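Long-range contacts in uncharacterized protein (Pyrococcus abyssi, PDB 5IFF), which acts as the restriction DNA glycosylase R.PabI, which probably excises adenine from its recognition site, and is bound here as a tetramer to nonspecific double-stranded DNA: residues Ser23-Gly33 against Glu49-Gln59; Ser102-Arg110 against Leu145-Ser156. The protein carries 2 engineered substitutions. One frame throughout, in Å; residues are numbered along the deposited sequence.

From the N terminus, interaction 1 comes first: strand 25-29 meets strand 54-59 in antiparallel fashion and closes the loop of 15 residues between segments 23-33 and 49-59. Interaction 2 opens only afterwards, when the short helix 104-107 and the residues following it come to rest on the hairpin 145-156, closing a span that is mostly strand. The two contacts therefore lie in series, neither nested nor crossed. The centres of interactions 1 and 2 are about 25 Å apart and their nearest atoms about 6 Å, without touching. The common element is the large antiparallel sheet, in which strand 54-59 of interaction 1 pairs with strand 154-163, whose beginning belongs to interaction 2.

Interaction 1: Ser23-Gly33 against Glu49-Gln59; sequences SKIAVKKIENG and ENLRDYYIAWQ. Engineered in segment 23-33: Ala-26 (natural residue Arg). Engineered in segment 49-59: Ala-57 (natural residue Glu). With nucleotides of chain C.
Lys-28 and Tyr-55 pair through both backbone bonds, Lys-28 N to Tyr-55 O at 2.8 Å and Tyr-55 N to Lys-28 O at 2.9 Å. Ala-26 and Ala-57, both engineered (natural Arg and Glu), form the other hydrogen-bonded pair, and Lys-28 CD lies 3.6 Å from Ala-57 CB. On the sheet face carrying Ile-25, Val-27, Ile-56 and Trp-58, Ile-25 CG1 reaches Trp-58 CD1 at 3.6 Å, the two side chains running alongside each other. Trp-58 NE1 is hydrogen-bonded to Glu-71 OE2, and strand 11-17 packs against this face.

Beyond the strand, Ile-30 CD1 sits over one face of the Tyr-55 ring, 4.0 Å from its centroid and 24° off the normal, a CH-pi contact offset toward the rim. Asp-53 then grips the turn twice: its O accepts Ile-30 N, and its OD1 takes Asn-32 N at 2.8 Å from above the carboxylate plane. With CG beside its own backbone N (chi1 -65°), the carboxylate is placed to reach that amide. Asn-32 OD1 adds a weak bond from Arg-52 NH1, whose guanidinium also bridges to Glu-49.

At the other end two waters join Lys-24 NZ to Gln-59, one at O and one at OE1, while Tyr-70 OH also shares a hydrogen bond with NZ. Ser-23 N donates to DA12 OP2 of chain C, with Ser-23 N to DA12 OP2 3.0 Å. The pairing is that of neighbouring antiparallel strands in a twisted sheet (axes at 142°), and it includes Gln-59, which binds adenine in another structure of R.PabI, though none is bound to this chain here.

Interaction 2: Ser102-Arg110 against Leu145-Ser156; sequences SYLEDKGIR and LKHKQRAVGYQS. With nucleotides of chain B; nucleotides of chain C.
Glu-105 reaches across to Ser-156 with a chain extended beyond CG. CG itself, anti to the carbonyl carbon (chi1 -79°), lies 3.9 Å from Ser-156 CB and 4.0 Å from Leu-145 CD2. CD comes within 3.4 Å of Tyr-154 O, and Glu-105 OE1 lies 3.5 Å from Tyr-154 O, two acceptors that do not bond. At the tip OE2 accepts the Ser-156 hydroxyl, OG to OE2 2.8 Å, on the anti side and 23° out of the carboxylate plane; Ser-156 N adds a weak bond to the same oxygen. Two donors from one residue thus hold this oxygen against the start of strand 154-163.

Beside it, Leu-104 CD2 meets Leu-145 CD2 at 3.7 Å. The Tyr-154 ring lies against the residues that follow the helix: Gly-108 CA is over one face, 3.9 Å from the centroid and 25° off the normal, a CH-pi contact. Gly-108 has positive phi, and a CB there would come tight against the Tyr-154 hydroxyl. Ile-109 CD1 touches the same ring obliquely and lies over one face of the His-147 ring, a second CH-pi contact, 4.1 Å from its centroid. An alanine in place of Tyr-154 would probably leave Gly-108 CA without its ring and take away the ring that Ile-109 CD1 touches beside His-147.

Around this contact, backbone bonds from Leu-104 and Glu-105 reach the end of helix 188-201, Ser-156 touches His-205 of helix 203-216, and Ile-109 and His-147 both lean on Tyr-128 of strand 121-134.

Interaction 1: Ser23-Gly33 against Glu49-Gln59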
loop_
_atom_site.group_PDB
_atom_site.type_symbol
_atom_site.label_atom_id
_atom_site.label_comp_id
_atom_site.label_asym_id
_atom_site.label_seq_id
_atom_site.Cartn_x
_atom_site.Cartn_y
_atom_site.Cartn_z
ATOM N N SER A 23 10.657 5.225 -6.362
ATOM C CA SER A 23 10.362 5.456 -7.767
ATOM C C SER A 23 10.629 6.913 -8.183
ATOM O O SER A 23 10.936 7.204 -9.348
ATOM C CB SER A 23 8.915 5.051 -8.046
ATOM O OG SER A 23 8.057 5.792 -7.205
ATOM N N LYS A 24 10.528 7.847 -7.243
ATOM C CA LYS A 24 10.757 9.235 -7.615
ATOM C C LYS A 24 12.268 9.541 -7.823
ATOM O O LYS A 24 12.678 10.177 -8.831
ATOM C CB LYS A 24 10.205 10.186 -6.548
ATOM C CG LYS A 24 10.250 11.696 -7.020
ATOM C CD LYS A 24 9.792 12.666 -5.914
ATOM C CE LYS A 24 8.330 12.465 -5.519
ATOM N NZ LYS A 24 7.451 12.782 -6.682
ATOM N N ILE A 25 13.073 9.109 -6.847
ATOM C CA ILE A 25 14.484 9.469 -6.775
ATOM C C ILE A 25 15.264 8.221 -6.354
ATOM O O ILE A 25 15.022 7.683 -5.270
ATOM C CB ILE A 25 14.758 10.618 -5.769
ATOM C CG1 ILE A 25 13.957 11.873 -6.141
ATOM C CG2 ILE A 25 16.280 11.035 -5.791
ATOM C CD1 ILE A 25 13.916 12.911 -5.018
ATOM N N ALA A 26 16.188 7.777 -7.202
ATOM C CA ALA A 26 17.057 6.634 -6.852
ATOM C C ALA A 26 18.383 6.691 -7.649
ATOM O O ALA A 26 18.445 7.172 -8.792
ATOM C CB ALA A 26 16.356 5.299 -7.106
ATOM N N VAL A 27 19.440 6.166 -7.032
ATOM C CA VAL A 27 20.753 6.047 -7.669
ATOM C C VAL A 27 20.682 4.868 -8.635
ATOM O O VAL A 27 20.156 3.795 -8.290
ATOM C CB VAL A 27 21.860 5.857 -6.590
ATOM C CG1 VAL A 27 23.278 5.604 -7.222
ATOM C CG2 VAL A 27 21.922 7.103 -5.718
ATOM N N LYS A 28 21.152 5.064 -9.860
ATOM C CA LYS A 28 21.102 4.018 -10.878
ATOM C C LYS A 28 22.435 3.947 -11.619
ATOM O O LYS A 28 23.140 4.932 -11.704
ATOM C CB LYS A 28 19.966 4.299 -11.855
ATOM C CG LYS A 28 18.585 4.114 -11.225
ATOM C CD LYS A 28 17.515 4.150 -12.264
ATOM C CE LYS A 28 16.140 3.735 -11.685
ATOM N NZ LYS A 28 15.061 4.271 -12.583
ATOM N N LYS A 29 22.745 2.781 -12.173
ATOM C CA LYS A 29 23.995 2.586 -12.902
ATOM C C LYS A 29 23.650 2.577 -14.374
ATOM O O LYS A 29 22.747 1.828 -14.811
ATOM C CB LYS A 29 24.684 1.286 -12.478
ATOM C CG LYS A 29 26.067 1.118 -13.081
ATOM C CD LYS A 29 26.731 -0.165 -12.583
ATOM C CE LYS A 29 28.226 -0.143 -12.840
ATOM N NZ LYS A 29 28.828 -1.483 -12.577
ATOM N N ILE A 30 24.291 3.464 -15.130
ATOM C CA ILE A 30 24.118 3.516 -16.576
ATOM C C ILE A 30 25.491 3.379 -17.201
ATOM O O ILE A 30 26.222 4.364 -17.337
ATOM C CB ILE A 30 23.438 4.809 -17.030
ATOM C CG1 ILE A 30 22.223 5.087 -16.153
ATOM C CG2 ILE A 30 23.077 4.744 -18.536
ATOM C CD1 ILE A 30 21.588 6.522 -16.356
ATOM N N GLU A 31 25.842 2.151 -17.562
ATOM C CA GLU A 31 27.215 1.841 -17.903
ATOM C C GLU A 31 27.637 2.554 -19.159
ATOM O O GLU A 31 26.952 2.477 -20.181
ATOM C CB GLU A 31 27.406 0.329 -18.068
ATOM C CG GLU A 31 28.305 -0.263 -17.021
ATOM C CD GLU A 31 28.411 -1.765 -17.158
ATOM O OE1 GLU A 31 28.829 -2.216 -18.246
ATOM O OE2 GLU A 31 28.059 -2.482 -16.193
ATOM N N ASN A 32 28.773 3.243 -19.065
ATOM C CA ASN A 32 29.240 4.152 -20.105
ATOM C C ASN A 32 28.106 5.006 -20.713
ATOM O O ASN A 32 28.067 5.239 -21.921
ATOM C CB ASN A 32 29.967 3.341 -21.168
ATOM C CG ASN A 32 30.965 2.351 -20.552
ATOM O OD1 ASN A 32 31.856 2.734 -19.784
ATOM N ND2 ASN A 32 30.785 1.069 -20.855
ATOM N N GLY A 33 27.185 5.456 -19.858
ATOM C CA GLY A 33 26.089 6.322 -20.266
ATOM C C GLY A 33 25.124 5.735 -21.294
ATOM O O GLY A 33 24.336 6.472 -21.898
ATOM N N GLU A 49 37.260 5.140 -13.077
ATOM C CA GLU A 49 36.365 5.221 -14.216
ATOM C C GLU A 49 34.931 4.764 -13.857
ATOM O O GLU A 49 33.996 5.277 -14.424
ATOM C CB GLU A 49 36.886 4.390 -15.393
ATOM C CG GLU A 49 36.076 4.584 -16.688
ATOM C CD GLU A 49 35.580 3.275 -17.312
ATOM O OE1 GLU A 49 36.430 2.404 -17.616
ATOM O OE2 GLU A 49 34.344 3.121 -17.508
ATOM N N ASN A 50 34.786 3.821 -12.921
ATOM C CA ASN A 50 33.451 3.293 -12.613
ATOM C C ASN A 50 32.527 4.338 -11.984
ATOM O O ASN A 50 31.328 4.234 -12.149
ATOM C CB ASN A 50 33.536 2.064 -11.696
ATOM C CG ASN A 50 34.229 0.897 -12.362
ATOM O OD1 ASN A 50 33.839 0.467 -13.448
ATOM N ND2 ASN A 50 35.294 0.415 -11.741
ATOM N N LEU A 51 33.061 5.362 -11.303
ATOM C CA LEU A 51 32.178 6.407 -10.731
ATOM C C LEU A 51 31.265 7.055 -11.773
ATOM O O LEU A 51 30.135 7.455 -11.467
ATOM C CB LEU A 51 32.988 7.536 -10.049
ATOM C CG LEU A 51 32.148 8.516 -9.189
ATOM C CD1 LEU A 51 31.231 7.809 -8.182
ATOM C CD2 LEU A 51 33.099 9.488 -8.483
ATOM N N ARG A 52 31.781 7.223 -12.988
ATOM C CA ARG A 52 31.038 7.955 -14.015
ATOM C C ARG A 52 29.823 7.192 -14.528
ATOM O O ARG A 52 29.027 7.761 -15.267
ATOM C CB ARG A 52 31.951 8.292 -15.205
ATOM C CG ARG A 52 32.157 7.107 -16.124
ATOM C CD ARG A 52 32.716 7.459 -17.492
ATOM N NE ARG A 52 33.006 6.231 -18.235
ATOM C CZ ARG A 52 33.389 6.188 -19.506
ATOM N NH1 ARG A 52 33.621 5.015 -20.083
ATOM N NH2 ARG A 52 33.540 7.311 -20.200
ATOM N N ASP A 53 29.705 5.897 -14.173
ATOM C CA ASP A 53 28.530 5.115 -14.512
ATOM C C ASP A 53 27.330 5.314 -13.534
ATOM O O ASP A 53 26.241 4.745 -13.743
ATOM C CB ASP A 53 28.888 3.636 -14.560
ATOM C CG ASP A 53 29.882 3.311 -15.671
ATOM O OD1 ASP A 53 29.913 4.063 -16.684
ATOM O OD2 ASP A 53 30.615 2.323 -15.514
ATOM N N TYR A 54 27.531 6.062 -12.455
ATOM C CA TYR A 54 26.439 6.232 -11.478
ATOM C C TYR A 54 25.743 7.584 -11.595
ATOM O O TYR A 54 26.387 8.630 -11.721
ATOM C CB TYR A 54 26.930 6.060 -10.057
ATOM C CG TYR A 54 27.382 4.642 -9.813
ATOM C CD1 TYR A 54 26.462 3.658 -9.481
ATOM C CD2 TYR A 54 28.718 4.272 -10.016
ATOM C CE1 TYR A 54 26.863 2.331 -9.294
ATOM C CE2 TYR A 54 29.143 2.951 -9.818
ATOM C CZ TYR A 54 28.212 1.979 -9.468
ATOM O OH TYR A 54 28.605 0.654 -9.294
ATOM N N TYR A 55 24.408 7.533 -11.544
ATOM C CA TYR A 55 23.584 8.735 -11.686
ATOM C C TYR A 55 22.510 8.778 -10.639
ATOM O O TYR A 55 22.024 7.733 -10.166
ATOM C CB TYR A 55 22.889 8.788 -13.054
ATOM C CG TYR A 55 23.837 8.802 -14.235
ATOM C CD1 TYR A 55 24.574 7.670 -14.568
ATOM C CD2 TYR A 55 23.971 9.946 -15.016
ATOM C CE1 TYR A 55 25.450 7.671 -15.660
ATOM C CE2 TYR A 55 24.841 9.951 -16.108
ATOM C CZ TYR A 55 25.552 8.821 -16.429
ATOM O OH TYR A 55 26.422 8.823 -17.507
ATOM N N ILE A 56 22.056 9.979 -10.357
ATOM C CA ILE A 56 20.784 10.074 -9.629
ATOM C C ILE A 56 19.683 10.200 -10.670
ATOM O O ILE A 56 19.682 11.177 -11.436
ATOM C CB ILE A 56 20.703 11.314 -8.703
ATOM C CG1 ILE A 56 21.751 11.247 -7.598
ATOM C CG2 ILE A 56 19.305 11.371 -8.068
ATOM C CD1 ILE A 56 21.970 12.591 -6.975
ATOM N N ALA A 57 18.797 9.216 -10.708
ATOM C CA ALA A 57 17.656 9.197 -11.598
ATOM C C ALA A 57 16.442 9.785 -10.892
ATOM O O ALA A 57 15.961 9.220 -9.920
ATOM C CB ALA A 57 17.364 7.753 -12.049
ATOM N N TRP A 58 15.924 10.882 -11.433
ATOM C CA TRP A 58 14.884 11.632 -10.802
ATOM C C TRP A 58 13.718 11.728 -11.779
ATOM O O TRP A 58 13.844 12.361 -12.865
ATOM C CB TRP A 58 15.406 13.002 -10.450
ATOM C CG TRP A 58 14.444 13.939 -9.713
ATOM C CD1 TRP A 58 13.195 13.650 -9.176
ATOM C CD2 TRP A 58 14.690 15.347 -9.426
ATOM N NE1 TRP A 58 12.687 14.787 -8.566
ATOM C CE2 TRP A 58 13.564 15.811 -8.699
ATOM C CE3 TRP A 58 15.757 16.208 -9.689
ATOM C CZ2 TRP A 58 13.476 17.153 -8.263
ATOM C CZ3 TRP A 58 15.659 17.553 -9.258
ATOM C CH2 TRP A 58 14.522 18.002 -8.551
ATOM N N GLN A 59 12.628 11.084 -11.415
ATOM C CA GLN A 59 11.385 11.196 -12.171
ATOM C C GLN A 59 10.752 12.478 -11.713
ATOM O O GLN A 59 10.071 12.511 -10.664
ATOM C CB GLN A 59 10.462 9.978 -11.934
ATOM C CG GLN A 59 9.309 9.951 -12.874
ATOM C CD GLN A 59 8.055 10.464 -12.210
ATOM O OE1 GLN A 59 7.555 9.859 -11.263
ATOM N NE2 GLN A 59 7.554 11.607 -12.680
ATOM P P DA C 12 7.462 6.034 -4.164
ATOM O OP1 DA C 12 7.848 7.417 -4.547
ATOM O OP2 DA C 12 8.310 4.865 -4.563
ATOM O "O5'" DA C 12 7.362 5.996 -2.595
ATOM C "C5'" DA C 12 6.319 6.760 -1.926
ATOM C "C4'" DA C 12 6.445 6.621 -0.441
ATOM O "O4'" DA C 12 5.867 5.363 -0.008
ATOM C "C3'" DA C 12 7.886 6.610 0.094
ATOM O "O3'" DA C 12 7.887 7.285 1.292
ATOM C "C2'" DA C 12 8.192 5.116 0.318
ATOM C "C1'" DA C 12 6.822 4.583 0.723
ATOM N N9 DA C 12 6.569 3.188 0.375
ATOM C C8 DA C 12 6.781 2.589 -0.849
ATOM N N7 DA C 12 6.345 1.341 -0.891
ATOM C C5 DA C 12 5.750 1.130 0.352
ATOM C C6 DA C 12 5.099 -0.001 0.956
ATOM N N6 DA C 12 4.905 -1.157 0.335
ATOM N N1 DA C 12 4.649 0.123 2.231
ATOM C C2 DA C 12 4.786 1.307 2.839
ATOM N N3 DA C 12 5.374 2.427 2.374
ATOM C C4 DA C 12 5.850 2.268 1.129
HETATM O O HOH W 1 13.795 7.419 -10.491
HETATM O O HOH W 2 8.361 13.929 -9.163
HETATM O O HOH W 3 7.459 10.578 -8.438
#

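Interaction 2: Ser102-Arg110 against Leu145-Ser156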
loop_
_atom_site.group_PDB
_atom_site.type_symbol
_atom_site.label_atom_id
_atom_site.label_comp_id
_atom_site.label_asym_id
_atom_site.label_seq_id
_atom_site.Cartn_x
_atom_site.Cartn_y
_atom_site.Cartn_z
ATOM N N SER A 102 3.674 17.257 -32.646
ATOM C CA SER A 102 3.725 15.802 -32.541
ATOM C C SER A 102 4.464 15.442 -31.255
ATOM O O SER A 102 5.350 16.179 -30.829
ATOM C CB SER A 102 4.421 15.201 -33.756
ATOM O OG SER A 102 4.526 13.813 -33.581
ATOM N N TYR A 103 4.091 14.326 -30.638
ATOM C CA TYR A 103 4.508 14.037 -29.268
ATOM C C TYR A 103 4.975 12.614 -29.116
ATOM O O TYR A 103 4.566 11.742 -29.891
ATOM C CB TYR A 103 3.345 14.302 -28.296
ATOM C CG TYR A 103 2.785 15.698 -28.499
ATOM C CD1 TYR A 103 3.400 16.798 -27.918
ATOM C CD2 TYR A 103 1.669 15.913 -29.302
ATOM C CE1 TYR A 103 2.904 18.121 -28.146
ATOM C CE2 TYR A 103 1.159 17.184 -29.504
ATOM C CZ TYR A 103 1.784 18.286 -28.915
ATOM O OH TYR A 103 1.317 19.567 -29.128
ATOM N N LEU A 104 5.769 12.369 -28.078
ATOM C CA LEU A 104 6.212 11.012 -27.804
ATOM C C LEU A 104 5.016 10.068 -27.618
ATOM O O LEU A 104 4.980 8.983 -28.203
ATOM C CB LEU A 104 7.106 10.985 -26.581
ATOM C CG LEU A 104 7.750 9.590 -26.493
ATOM C CD1 LEU A 104 8.796 9.379 -27.591
ATOM C CD2 LEU A 104 8.269 9.342 -25.131
ATOM N N GLU A 105 4.013 10.493 -26.840
ATOM C CA GLU A 105 2.784 9.689 -26.668
ATOM C C GLU A 105 2.113 9.317 -28.000
ATOM O O GLU A 105 1.542 8.236 -28.098
ATOM C CB GLU A 105 1.778 10.418 -25.752
ATOM C CG GLU A 105 2.155 10.275 -24.261
ATOM C CD GLU A 105 1.093 10.801 -23.297
ATOM O OE1 GLU A 105 -0.090 10.930 -23.721
ATOM O OE2 GLU A 105 1.451 11.111 -22.133
ATOM N N ASP A 106 2.224 10.157 -29.034
ATOM C CA ASP A 106 1.666 9.809 -30.348
ATOM C C ASP A 106 2.273 8.535 -30.976
ATOM O O ASP A 106 1.625 7.872 -31.794
ATOM C CB ASP A 106 1.831 10.942 -31.345
ATOM C CG ASP A 106 1.121 12.247 -30.908
ATOM O OD1 ASP A 106 0.264 12.216 -29.998
ATOM O OD2 ASP A 106 1.442 13.307 -31.492
ATOM N N LYS A 107 3.506 8.215 -30.604
ATOM C CA LYS A 107 4.227 7.096 -31.175
ATOM C C LYS A 107 3.682 5.800 -30.633
ATOM O O LYS A 107 3.504 4.833 -31.365
ATOM C CB LYS A 107 5.719 7.200 -30.872
ATOM C CG LYS A 107 6.431 8.182 -31.745
ATOM C CD LYS A 107 7.869 8.371 -31.314
ATOM C CE LYS A 107 8.795 7.482 -32.126
ATOM N NZ LYS A 107 8.895 7.919 -33.554
ATOM N N GLY A 108 3.411 5.792 -29.344
ATOM C CA GLY A 108 2.806 4.637 -28.709
ATOM C C GLY A 108 3.772 3.471 -28.641
ATOM O O GLY A 108 4.987 3.648 -28.693
ATOM N N ILE A 109 3.203 2.274 -28.559
ATOM C CA ILE A 109 3.934 1.027 -28.394
ATOM C C ILE A 109 3.544 0.049 -29.499
ATOM O O ILE A 109 2.358 -0.141 -29.740
ATOM C CB ILE A 109 3.620 0.439 -27.017
ATOM C CG1 ILE A 109 4.269 1.313 -25.937
ATOM C CG2 ILE A 109 4.061 -0.999 -26.927
ATOM C CD1 ILE A 109 3.416 1.576 -24.696
ATOM N N ARG A 110 4.505 -0.549 -30.198
ATOM C CA ARG A 110 4.147 -1.518 -31.242
ATOM C C ARG A 110 4.663 -2.950 -30.941
ATOM O O ARG A 110 5.678 -3.126 -30.268
ATOM C CB ARG A 110 4.666 -1.043 -32.600
ATOM C CG ARG A 110 6.177 -1.097 -32.784
ATOM C CD ARG A 110 6.572 -0.546 -34.152
ATOM N NE ARG A 110 7.936 -0.911 -34.546
ATOM C CZ ARG A 110 9.012 -0.156 -34.332
ATOM N NH1 ARG A 110 8.885 1.010 -33.717
ATOM N NH2 ARG A 110 10.214 -0.567 -34.729
ATOM N N LEU A 145 7.548 5.932 -21.910
ATOM C CA LEU A 145 6.113 5.681 -21.850
ATOM C C LEU A 145 5.818 4.545 -20.887
ATOM O O LEU A 145 6.638 3.624 -20.720
ATOM C CB LEU A 145 5.551 5.334 -23.224
ATOM C CG LEU A 145 5.685 6.432 -24.283
ATOM C CD1 LEU A 145 4.917 5.954 -25.525
ATOM C CD2 LEU A 145 5.211 7.813 -23.807
ATOM N N LYS A 146 4.645 4.632 -20.259
ATOM C CA LYS A 146 4.081 3.554 -19.439
ATOM C C LYS A 146 2.605 3.372 -19.809
ATOM O O LYS A 146 1.925 4.336 -20.161
ATOM C CB LYS A 146 4.239 3.863 -17.945
ATOM C CG LYS A 146 3.936 2.679 -17.025
ATOM C CD LYS A 146 5.003 2.559 -15.912
ATOM C CE LYS A 146 4.984 1.190 -15.241
ATOM N NZ LYS A 146 6.127 1.055 -14.299
ATOM N N HIS A 147 2.108 2.137 -19.775
ATOM C CA HIS A 147 0.682 1.948 -20.004
ATOM C C HIS A 147 -0.066 2.632 -18.885
ATOM O O HIS A 147 0.420 2.664 -17.750
ATOM C CB HIS A 147 0.315 0.470 -20.087
ATOM C CG HIS A 147 0.481 -0.095 -21.457
ATOM N ND1 HIS A 147 1.405 -1.078 -21.757
ATOM C CD2 HIS A 147 -0.142 0.202 -22.623
ATOM C CE1 HIS A 147 1.331 -1.371 -23.042
ATOM N NE2 HIS A 147 0.399 -0.607 -23.591
ATOM N N LYS A 148 -1.216 3.221 -19.204
ATOM C CA LYS A 148 -1.989 3.871 -18.159
ATOM C C LYS A 148 -2.580 2.790 -17.264
ATOM O O LYS A 148 -2.885 1.697 -17.730
ATOM C CB LYS A 148 -3.077 4.758 -18.734
ATOM C CG LYS A 148 -2.574 5.955 -19.488
ATOM C CD LYS A 148 -3.744 6.751 -20.013
ATOM C CE LYS A 148 -4.399 7.562 -18.911
ATOM N NZ LYS A 148 -3.523 8.666 -18.407
ATOM N N GLN A 149 -2.709 3.105 -15.981
ATOM C CA GLN A 149 -3.070 2.134 -14.961
ATOM C C GLN A 149 -4.428 1.496 -15.224
ATOM O O GLN A 149 -4.588 0.285 -15.070
ATOM C CB GLN A 149 -3.058 2.800 -13.582
ATOM C CG GLN A 149 -3.237 1.839 -12.414
ATOM C CD GLN A 149 -3.089 2.533 -11.073
ATOM O OE1 GLN A 149 -2.644 3.679 -10.998
ATOM N NE2 GLN A 149 -3.468 1.840 -10.005
ATOM N N ARG A 150 -5.400 2.302 -15.636
ATOM C CA ARG A 150 -6.756 1.803 -15.813
ATOM C C ARG A 150 -7.313 2.107 -17.199
ATOM O O ARG A 150 -8.416 1.675 -17.544
ATOM C CB ARG A 150 -7.664 2.390 -14.730
ATOM C CG ARG A 150 -7.167 2.084 -13.333
ATOM C CD ARG A 150 -7.737 3.006 -12.285
ATOM N NE ARG A 150 -7.107 2.754 -10.991
ATOM C CZ ARG A 150 -7.495 1.802 -10.146
ATOM N NH1 ARG A 150 -8.518 1.017 -10.459
ATOM N NH2 ARG A 150 -6.863 1.635 -8.990
ATOM N N ALA A 151 -6.534 2.827 -17.997
ATOM C CA ALA A 151 -7.017 3.335 -19.275
ATOM C C ALA A 151 -6.345 2.661 -20.460
ATOM O O ALA A 151 -5.390 1.896 -20.303
ATOM C CB ALA A 151 -6.808 4.856 -19.352
ATOM N N VAL A 152 -6.849 2.991 -21.646
ATOM C CA VAL A 152 -6.336 2.486 -22.915
ATOM C C VAL A 152 -5.107 3.268 -23.434
ATOM O O VAL A 152 -4.447 2.839 -24.382
ATOM C CB VAL A 152 -7.447 2.520 -23.993
ATOM C CG1 VAL A 152 -7.589 3.926 -24.580
ATOM C CG2 VAL A 152 -7.184 1.486 -25.087
ATOM N N GLY A 153 -4.790 4.401 -22.822
ATOM C CA GLY A 153 -3.666 5.196 -23.309
ATOM C C GLY A 153 -2.239 4.910 -22.821
ATOM O O GLY A 153 -1.882 3.810 -22.361
ATOM N N TYR A 154 -1.399 5.930 -22.955
ATOM C CA TYR A 154 -0.030 5.867 -22.477
ATOM C C TYR A 154 0.227 7.055 -21.554
ATOM O O TYR A 154 -0.372 8.123 -21.707
ATOM C CB TYR A 154 0.962 5.871 -23.643
ATOM C CG TYR A 154 0.577 4.968 -24.791
ATOM C CD1 TYR A 154 0.762 3.588 -24.708
ATOM C CD2 TYR A 154 0.025 5.490 -25.963
ATOM C CE1 TYR A 154 0.415 2.748 -25.762
ATOM C CE2 TYR A 154 -0.329 4.650 -27.028
ATOM C CZ TYR A 154 -0.129 3.278 -26.919
ATOM O OH TYR A 154 -0.474 2.434 -27.960
ATOM N N GLN A 155 1.086 6.858 -20.568
ATOM C CA GLN A 155 1.475 7.955 -19.715
ATOM C C GLN A 155 2.929 8.275 -20.065
ATOM O O GLN A 155 3.737 7.359 -20.144
ATOM C CB GLN A 155 1.335 7.560 -18.256
ATOM C CG GLN A 155 0.874 8.642 -17.333
ATOM C CD GLN A 155 0.398 8.067 -16.018
ATOM O OE1 GLN A 155 1.110 7.294 -15.370
ATOM N NE2 GLN A 155 -0.822 8.418 -15.627
ATOM N N SER A 156 3.276 9.540 -20.267
ATOM C CA SER A 156 4.688 9.843 -20.514
ATOM C C SER A 156 5.341 10.276 -19.219
ATOM O O SER A 156 4.729 10.996 -18.435
ATOM C CB SER A 156 4.848 10.934 -21.588
ATOM O OG SER A 156 3.936 11.984 -21.269
ATOM P P DC B 14 -8.600 8.534 -7.901
ATOM O OP1 DC B 14 -8.020 9.243 -9.044
ATOM O OP2 DC B 14 -9.604 9.139 -6.980
ATOM O "O5'" DC B 14 -9.307 7.195 -8.387
ATOM C "C5'" DC B 14 -8.562 6.221 -9.086
ATOM C "C4'" DC B 14 -9.165 4.839 -8.873
ATOM O "O4'" DC B 14 -9.090 4.496 -7.488
ATOM C "C3'" DC B 14 -10.650 4.697 -9.209
ATOM O "O3'" DC B 14 -10.801 4.195 -10.520
ATOM C "C2'" DC B 14 -11.155 3.677 -8.180
ATOM C "C1'" DC B 14 -9.925 3.411 -7.301
ATOM N N1 DC B 14 -10.274 3.261 -5.857
ATOM C C2 DC B 14 -10.391 1.968 -5.349
ATOM O O2 DC B 14 -10.152 1.017 -6.103
ATOM N N3 DC B 14 -10.773 1.790 -4.061
ATOM C C4 DC B 14 -11.010 2.826 -3.296
ATOM N N4 DC B 14 -11.348 2.576 -2.027
ATOM C C5 DC B 14 -10.903 4.193 -3.792
ATOM C C6 DC B 14 -10.542 4.358 -5.067
ATOM P P DC C 10 -0.608 -1.950 -10.399
ATOM O OP1 DC C 10 -0.713 -1.423 -11.775
ATOM O OP2 DC C 10 0.140 -3.183 -10.053
ATOM O "O5'" DC C 10 -0.010 -0.832 -9.429
ATOM C "C5'" DC C 10 -0.477 0.496 -9.513
ATOM C "C4'" DC C 10 0.089 1.300 -8.382
ATOM O "O4'" DC C 10 -0.526 0.897 -7.157
ATOM C "C3'" DC C 10 1.596 1.126 -8.174
ATOM O "O3'" DC C 10 2.224 2.291 -8.678
ATOM C "C2'" DC C 10 1.764 0.991 -6.646
ATOM C "C1'" DC C 10 0.346 1.256 -6.115
ATOM N N1 DC C 10 -0.031 0.445 -4.933
ATOM C C2 DC C 10 -0.328 1.073 -3.717
ATOM O O2 DC C 10 -0.182 2.301 -3.621
ATOM N N3 DC C 10 -0.710 0.304 -2.656
ATOM C C4 DC C 10 -0.839 -1.019 -2.797
ATOM N N4 DC C 10 -1.183 -1.732 -1.726
ATOM C C5 DC C 10 -0.545 -1.676 -4.031
ATOM C C6 DC C 10 -0.179 -0.914 -5.069
#